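Long-range contacts in Alpha/beta hydrolase (Paenibacillus sp. VTT E-133280, PDB 6TJ2), which probably hydrolyses esters such as methyl salicylate, as an extracellular bacterial alpha/beta-hydrolase resembling tobacco salicylic acid binding protein 2: residues F47-G52 with V74-Y79; S121-V126 with I137-A142. All coordinates share one frame; numbering follows the deposited sequence.

Both contacts belong to the parallel sheet of the alpha/beta-hydrolase fold, and they come in series along the chain: interaction 1 closes before interaction 2 opens. Interaction 1 pairs strand 46-50 with strand 73-75, the first beta-alpha-beta unit, at one border of the sheet. Interaction 2 joins helix 119-129 to strand 134-139 in a later unit, nearer the middle, with strand 111-117 running between strands 46-50 and 134-139. Their centres lie about 11 Å apart, and they meet where Ile50 packs on Val122 and Ile123. The end of strand 46-50 and helix 119-129 therefore pack together, and Gly52 and Ile123 both touch the probable nucleophile elbow around Ser117.

Interaction 1: residues F47-G52 with V74-Y79; sequences FVLIHG and VYTPEY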
loop_
_atom_site.group_PDB
_atom_site.type_symbol
_atom_site.label_atom_id
_atom_site.label_comp_id
_atom_site.label_asym_id
_atom_site.label_seq_id
_atom_site.Cartn_x
_atom_site.Cartn_y
_atom_site.Cartn_z
ATOM N N PHE A 47 -15.444 24.187 -2.511
ATOM C CA PHE A 47 -14.753 23.281 -3.470
ATOM C C PHE A 47 -15.123 23.693 -4.882
ATOM O O PHE A 47 -16.314 23.936 -5.207
ATOM C CB PHE A 47 -15.224 21.850 -3.245
ATOM C CG PHE A 47 -14.703 21.239 -1.985
ATOM C CD1 PHE A 47 -13.540 20.450 -1.990
ATOM C CD2 PHE A 47 -15.449 21.333 -0.827
ATOM C CE1 PHE A 47 -13.100 19.872 -0.805
ATOM C CE2 PHE A 47 -15.018 20.717 0.337
ATOM C CZ PHE A 47 -13.853 19.979 0.328
ATOM N N VAL A 48 -14.145 23.655 -5.765
ATOM C CA VAL A 48 -14.314 23.660 -7.236
ATOM C C VAL A 48 -13.788 22.315 -7.725
ATOM O O VAL A 48 -12.566 22.077 -7.615
ATOM C CB VAL A 48 -13.597 24.843 -7.894
ATOM C CG1 VAL A 48 -13.726 24.784 -9.401
ATOM C CG2 VAL A 48 -14.145 26.190 -7.407
ATOM N N LEU A 49 -14.676 21.450 -8.195
ATOM C CA LEU A 49 -14.359 20.051 -8.544
ATOM C C LEU A 49 -14.208 19.949 -10.052
ATOM O O LEU A 49 -15.155 20.316 -10.748
ATOM C CB LEU A 49 -15.409 19.074 -8.054
ATOM C CG LEU A 49 -15.789 19.195 -6.577
ATOM C CD1 LEU A 49 -16.838 18.177 -6.258
ATOM C CD2 LEU A 49 -14.584 18.972 -5.668
ATOM N N ILE A 50 -13.074 19.455 -10.506
ATOM C CA ILE A 50 -12.708 19.320 -11.946
ATOM C C ILE A 50 -12.629 17.850 -12.286
ATOM O O ILE A 50 -11.720 17.150 -11.808
ATOM C CB ILE A 50 -11.403 20.063 -12.221
ATOM C CG1 ILE A 50 -11.415 21.516 -11.729
ATOM C CG2 ILE A 50 -11.068 19.920 -13.707
ATOM C CD1 ILE A 50 -12.557 22.358 -12.319
ATOM N N HIS A 51 -13.567 17.388 -13.101
ATOM C CA HIS A 51 -13.579 15.998 -13.558
ATOM C C HIS A 51 -12.404 15.741 -14.510
ATOM O O HIS A 51 -11.811 16.690 -15.044
ATOM C CB HIS A 51 -14.897 15.599 -14.185
ATOM C CG HIS A 51 -15.208 16.248 -15.510
ATOM N ND1 HIS A 51 -14.604 15.843 -16.683
ATOM C CD2 HIS A 51 -16.003 17.288 -15.833
ATOM C CE1 HIS A 51 -15.073 16.576 -17.690
ATOM N NE2 HIS A 51 -15.920 17.473 -17.202
ATOM N N GLY A 52 -12.195 14.475 -14.784
ATOM C CA GLY A 52 -11.182 14.038 -15.725
ATOM C C GLY A 52 -11.769 13.517 -17.012
ATOM O O GLY A 52 -12.883 13.912 -17.422
ATOM N N VAL A 74 -20.123 23.846 -3.176
ATOM C CA VAL A 74 -19.471 22.963 -4.177
ATOM C C VAL A 74 -19.852 23.437 -5.581
ATOM O O VAL A 74 -21.060 23.475 -5.906
ATOM C CB VAL A 74 -19.842 21.495 -3.991
ATOM C CG1 VAL A 74 -19.084 20.621 -4.975
ATOM C CG2 VAL A 74 -19.621 21.022 -2.560
ATOM N N TYR A 75 -18.868 23.744 -6.391
ATOM C CA TYR A 75 -19.023 24.095 -7.829
ATOM C C TYR A 75 -18.461 22.946 -8.652
ATOM O O TYR A 75 -17.353 22.434 -8.339
ATOM C CB TYR A 75 -18.305 25.390 -8.163
ATOM C CG TYR A 75 -18.837 26.574 -7.419
ATOM C CD1 TYR A 75 -18.217 27.032 -6.261
ATOM C CD2 TYR A 75 -19.988 27.198 -7.832
ATOM C CE1 TYR A 75 -18.722 28.091 -5.531
ATOM C CE2 TYR A 75 -20.474 28.286 -7.132
ATOM C CZ TYR A 75 -19.851 28.727 -5.996
ATOM O OH TYR A 75 -20.357 29.818 -5.310
ATOM N N THR A 76 -19.196 22.478 -9.631
ATOM C CA THR A 76 -18.781 21.392 -10.556
ATOM C C THR A 76 -18.887 21.877 -12.001
ATOM O O THR A 76 -19.806 21.474 -12.699
ATOM C CB THR A 76 -19.602 20.133 -10.338
ATOM O OG1 THR A 76 -21.001 20.344 -10.555
ATOM C CG2 THR A 76 -19.457 19.647 -8.912
ATOM N N PRO A 77 -17.973 22.724 -12.445
ATOM C CA PRO A 77 -18.066 23.276 -13.802
ATOM C C PRO A 77 -17.880 22.193 -14.850
ATOM O O PRO A 77 -17.051 21.267 -14.686
ATOM C CB PRO A 77 -16.911 24.280 -13.844
ATOM C CG PRO A 77 -15.932 23.778 -12.805
ATOM C CD PRO A 77 -16.812 23.229 -11.719
ATOM N N GLU A 78 -18.544 22.385 -15.965
ATOM C CA GLU A 78 -18.178 21.659 -17.184
ATOM C C GLU A 78 -17.104 22.479 -17.930
ATOM O O GLU A 78 -16.912 23.691 -17.636
ATOM C CB GLU A 78 -19.397 21.485 -18.087
ATOM C CG GLU A 78 -19.189 20.511 -19.220
ATOM C CD GLU A 78 -18.598 19.237 -18.663
ATOM O OE1 GLU A 78 -19.416 18.384 -18.232
ATOM O OE2 GLU A 78 -17.363 19.075 -18.724
ATOM N N TYR A 79 -16.346 21.818 -18.791
ATOM C CA TYR A 79 -15.249 22.499 -19.502
ATOM C C TYR A 79 -15.274 22.154 -20.988
ATOM O O TYR A 79 -15.965 21.270 -21.377
ATOM C CB TYR A 79 -13.923 22.294 -18.766
ATOM C CG TYR A 79 -13.440 20.885 -18.521
ATOM C CD1 TYR A 79 -12.974 20.068 -19.538
ATOM C CD2 TYR A 79 -13.344 20.413 -17.229
ATOM C CE1 TYR A 79 -12.436 18.818 -19.266
ATOM C CE2 TYR A 79 -12.817 19.165 -16.942
ATOM C CZ TYR A 79 -12.358 18.365 -17.961
ATOM O OH TYR A 79 -11.805 17.160 -17.695
HETATM O O HOH W 1 -16.003 19.179 -13.142
#
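His51 and Glu78 are joined by a short hydrogen bond, NE2 to OE2 at 2.6 Å, close to the plane of the imidazole ring. OE2 receives this N-H on its syn side and the backbone N of Tyr79 on its anti side, two bonds that hold the carboxylate, while OE1 is taken by the backbone N of Ala57. At the other ring nitrogen, ND1 donates to Gly52 O at 2.7 Å, within the ring plane, so both nitrogens are engaged and the ring's rotation is fixed. Tyr79 lies over one face of this ring in an offset stack, centroids 4.2 Å apart, and its OH donates to His51 O from above the carbonyl plane at 2.7 Å. For Tyr79, chi1 of 58° places the ring between its backbone N and carbonyl carbon, turned toward His51.

A water bridges Leu49 O, His51 N and Pro77 O where the strands separate. Before it, the parallel pairing is regular, as in a beta-alpha-beta crossover, here through helix 61-69: Tyr75 N bonds to Phe47 O and Leu49 N to Tyr75 O. Val48 and Val74, beta-branched, suit an extended strand, and the longer Leu49 reaches across to rest CD1 on Val74 CG1 at 3.6 Å, on the side that helix covers. On the other side Ile50 sets CD1 against Pro77 CG at 3.7 Å and CG2 near Tyr79 CE2. Gly52, in the loop off strand 46-50, touches the probable nucleophile elbow. Both His51 nitrogens donating would be consistent with a protonated imidazole, whose charge Glu78 would probably offset.

Interaction 2: residues S121-V126 with I137-A142; sequences SVIQTV and IVFFDA
Ile123 reaches from helix 119-129 to the side chains of strand 134-139, where its CD1 sits over the middle of the Phe139 ring. The methyl stands 3.8 Å from the ring centroid and only 5° off its normal, a well-formed CH-pi contact. The same carbon lies 3.5 Å from Ile137 CG2 and 3.4 Å from Val138 O, so one methyl is packed against a ring, a branch and a backbone oxygen. Chi1 of 72° sets CG1 of Ile123 between its own backbone N and carbonyl carbon, and an extended chi2 then carries CD1 out to the strand. Ile137 slides past it from the opposite direction.

The looser part lies along the rim of the ring. Gln124 brings CG near the plane of Phe139, 3.8 Å from CZ, and its chain crosses the ring at about a right angle, the amide standing nearly perpendicular to the ring. Its polar end turns elsewhere: NE2 is hydrogen-bonded to Pro145 O, while Phe219 of helix 217-221 touches Gln124, Ile137 and Phe139. Even this side is buried, but it meets the strand through a single methylene.

A broad flat ring suits position 139, offering a face to Ile123 and an edge to Gln124; with an alanine here, Ile123 CD1 would probably lose the surface beneath it and Gln124 CG its neighbour, leaving a gap between helix and sheet. Helix and strand run nearly antiparallel, at 161° with axes 9.3 Å apart, as in a beta-alpha-beta crossover, where helix 119-129 runs back against strands 111-117 and 134-139. Between these segments the contact is carried by apolar carbon, apart from the backbone oxygen of Val138 that Ile123 touches, and rests on shape and dispersion rather than on directional polar bonds.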
loop_
_atom_site.group_PDB
_atom_site.type_symbol
_atom_site.label_atom_id
_atom_site.label_comp_id
_atom_site.label_asym_id
_atom_site.label_seq_id
_atom_site.Cartn_x
_atom_site.Cartn_y
_atom_site.Cartn_z
ATOM N N SER A 121 -4.170 17.700 -14.375
ATOM C CA SER A 121 -3.443 18.593 -15.301
ATOM C C SER A 121 -4.161 19.928 -15.462
ATOM O O SER A 121 -3.488 20.991 -15.580
ATOM C CB SER A 121 -3.166 17.965 -16.630
ATOM O OG SER A 121 -4.321 17.833 -17.421
ATOM N N VAL A 122 -5.471 19.919 -15.396
ATOM C CA VAL A 122 -6.309 21.121 -15.495
ATOM C C VAL A 122 -6.170 21.958 -14.233
ATOM O O VAL A 122 -6.043 23.198 -14.329
ATOM C CB VAL A 122 -7.757 20.736 -15.788
ATOM C CG1 VAL A 122 -8.608 22.006 -15.873
ATOM C CG2 VAL A 122 -7.861 19.927 -17.084
ATOM N N ILE A 123 -6.162 21.357 -13.046
ATOM C CA ILE A 123 -5.948 22.186 -11.842
ATOM C C ILE A 123 -4.555 22.807 -11.866
ATOM O O ILE A 123 -4.374 23.952 -11.374
ATOM C CB ILE A 123 -6.287 21.507 -10.515
ATOM C CG1 ILE A 123 -5.277 20.426 -10.133
ATOM C CG2 ILE A 123 -7.719 20.988 -10.585
ATOM C CD1 ILE A 123 -5.711 19.574 -8.957
ATOM N N GLN A 124 -3.539 22.106 -12.427
ATOM C CA GLN A 124 -2.202 22.734 -12.553
ATOM C C GLN A 124 -2.285 23.982 -13.424
ATOM O O GLN A 124 -1.765 25.047 -13.026
ATOM C CB GLN A 124 -1.206 21.735 -13.118
ATOM C CG GLN A 124 -0.826 20.597 -12.172
ATOM C CD GLN A 124 0.015 19.587 -12.913
ATOM O OE1 GLN A 124 -0.390 19.111 -13.997
ATOM N NE2 GLN A 124 1.204 19.273 -12.391
ATOM N N THR A 125 -2.834 23.871 -14.614
ATOM C CA THR A 125 -2.807 24.979 -15.566
ATOM C C THR A 125 -3.753 26.086 -15.130
ATOM O O THR A 125 -3.402 27.287 -15.284
ATOM C CB THR A 125 -3.082 24.491 -16.973
ATOM O OG1 THR A 125 -4.339 23.826 -17.012
ATOM C CG2 THR A 125 -1.982 23.610 -17.512
ATOM N N VAL A 126 -4.843 25.754 -14.463
ATOM C CA VAL A 126 -5.740 26.777 -13.905
ATOM C C VAL A 126 -5.057 27.562 -12.789
ATOM O O VAL A 126 -5.122 28.808 -12.758
ATOM C CB VAL A 126 -7.067 26.168 -13.454
ATOM C CG1 VAL A 126 -7.912 27.118 -12.610
ATOM C CG2 VAL A 126 -7.864 25.682 -14.672
ATOM N N ILE A 137 -4.809 23.124 -3.276
ATOM C CA ILE A 137 -4.994 22.326 -4.512
ATOM C C ILE A 137 -4.986 20.860 -4.122
ATOM O O ILE A 137 -4.030 20.407 -3.436
ATOM C CB ILE A 137 -3.923 22.661 -5.532
ATOM C CG1 ILE A 137 -3.851 24.150 -5.854
ATOM C CG2 ILE A 137 -4.145 21.821 -6.762
ATOM C CD1 ILE A 137 -2.580 24.515 -6.634
ATOM N N VAL A 138 -6.022 20.119 -4.477
ATOM C CA VAL A 138 -6.174 18.706 -4.089
ATOM C C VAL A 138 -6.155 17.869 -5.349
ATOM O O VAL A 138 -7.026 18.052 -6.220
ATOM C CB VAL A 138 -7.444 18.461 -3.254
ATOM C CG1 VAL A 138 -7.585 16.986 -2.927
ATOM C CG2 VAL A 138 -7.416 19.310 -1.994
ATOM N N PHE A 139 -5.219 16.973 -5.430
ATOM C CA PHE A 139 -5.142 15.968 -6.499
ATOM C C PHE A 139 -5.797 14.701 -6.009
ATOM O O PHE A 139 -5.292 14.087 -5.058
ATOM C CB PHE A 139 -3.691 15.694 -6.870
ATOM C CG PHE A 139 -3.019 16.857 -7.542
ATOM C CD1 PHE A 139 -2.813 16.847 -8.915
ATOM C CD2 PHE A 139 -2.589 17.957 -6.847
ATOM C CE1 PHE A 139 -2.225 17.927 -9.547
ATOM C CE2 PHE A 139 -2.004 19.044 -7.461
ATOM C CZ PHE A 139 -1.866 19.037 -8.829
ATOM N N PHE A 140 -6.894 14.276 -6.565
ATOM C CA PHE A 140 -7.684 13.089 -6.193
ATOM C C PHE A 140 -7.509 12.029 -7.261
ATOM O O PHE A 140 -8.083 12.172 -8.333
ATOM C CB PHE A 140 -9.134 13.467 -5.913
ATOM C CG PHE A 140 -10.112 12.326 -5.849
ATOM C CD1 PHE A 140 -11.433 12.490 -6.254
ATOM C CD2 PHE A 140 -9.729 11.084 -5.365
ATOM C CE1 PHE A 140 -12.296 11.406 -6.258
ATOM C CE2 PHE A 140 -10.586 10.005 -5.403
ATOM C CZ PHE A 140 -11.887 10.172 -5.846
ATOM N N ASP A 141 -6.613 11.053 -7.043
ATOM C CA ASP A 141 -6.367 9.990 -8.037
ATOM C C ASP A 141 -6.170 10.690 -9.385
ATOM O O ASP A 141 -6.820 10.341 -10.388
ATOM C CB ASP A 141 -7.462 8.940 -8.056
ATOM C CG ASP A 141 -7.473 8.083 -6.818
ATOM O OD1 ASP A 141 -6.598 8.206 -6.017
ATOM O OD2 ASP A 141 -8.351 7.194 -6.726
ATOM N N ALA A 142 -5.257 11.649 -9.361
ATOM C CA ALA A 142 -5.052 12.586 -10.459
ATOM C C ALA A 142 -3.611 12.551 -10.950
ATOM O O ALA A 142 -2.661 12.234 -10.215
ATOM C CB ALA A 142 -5.464 13.996 -10.087
#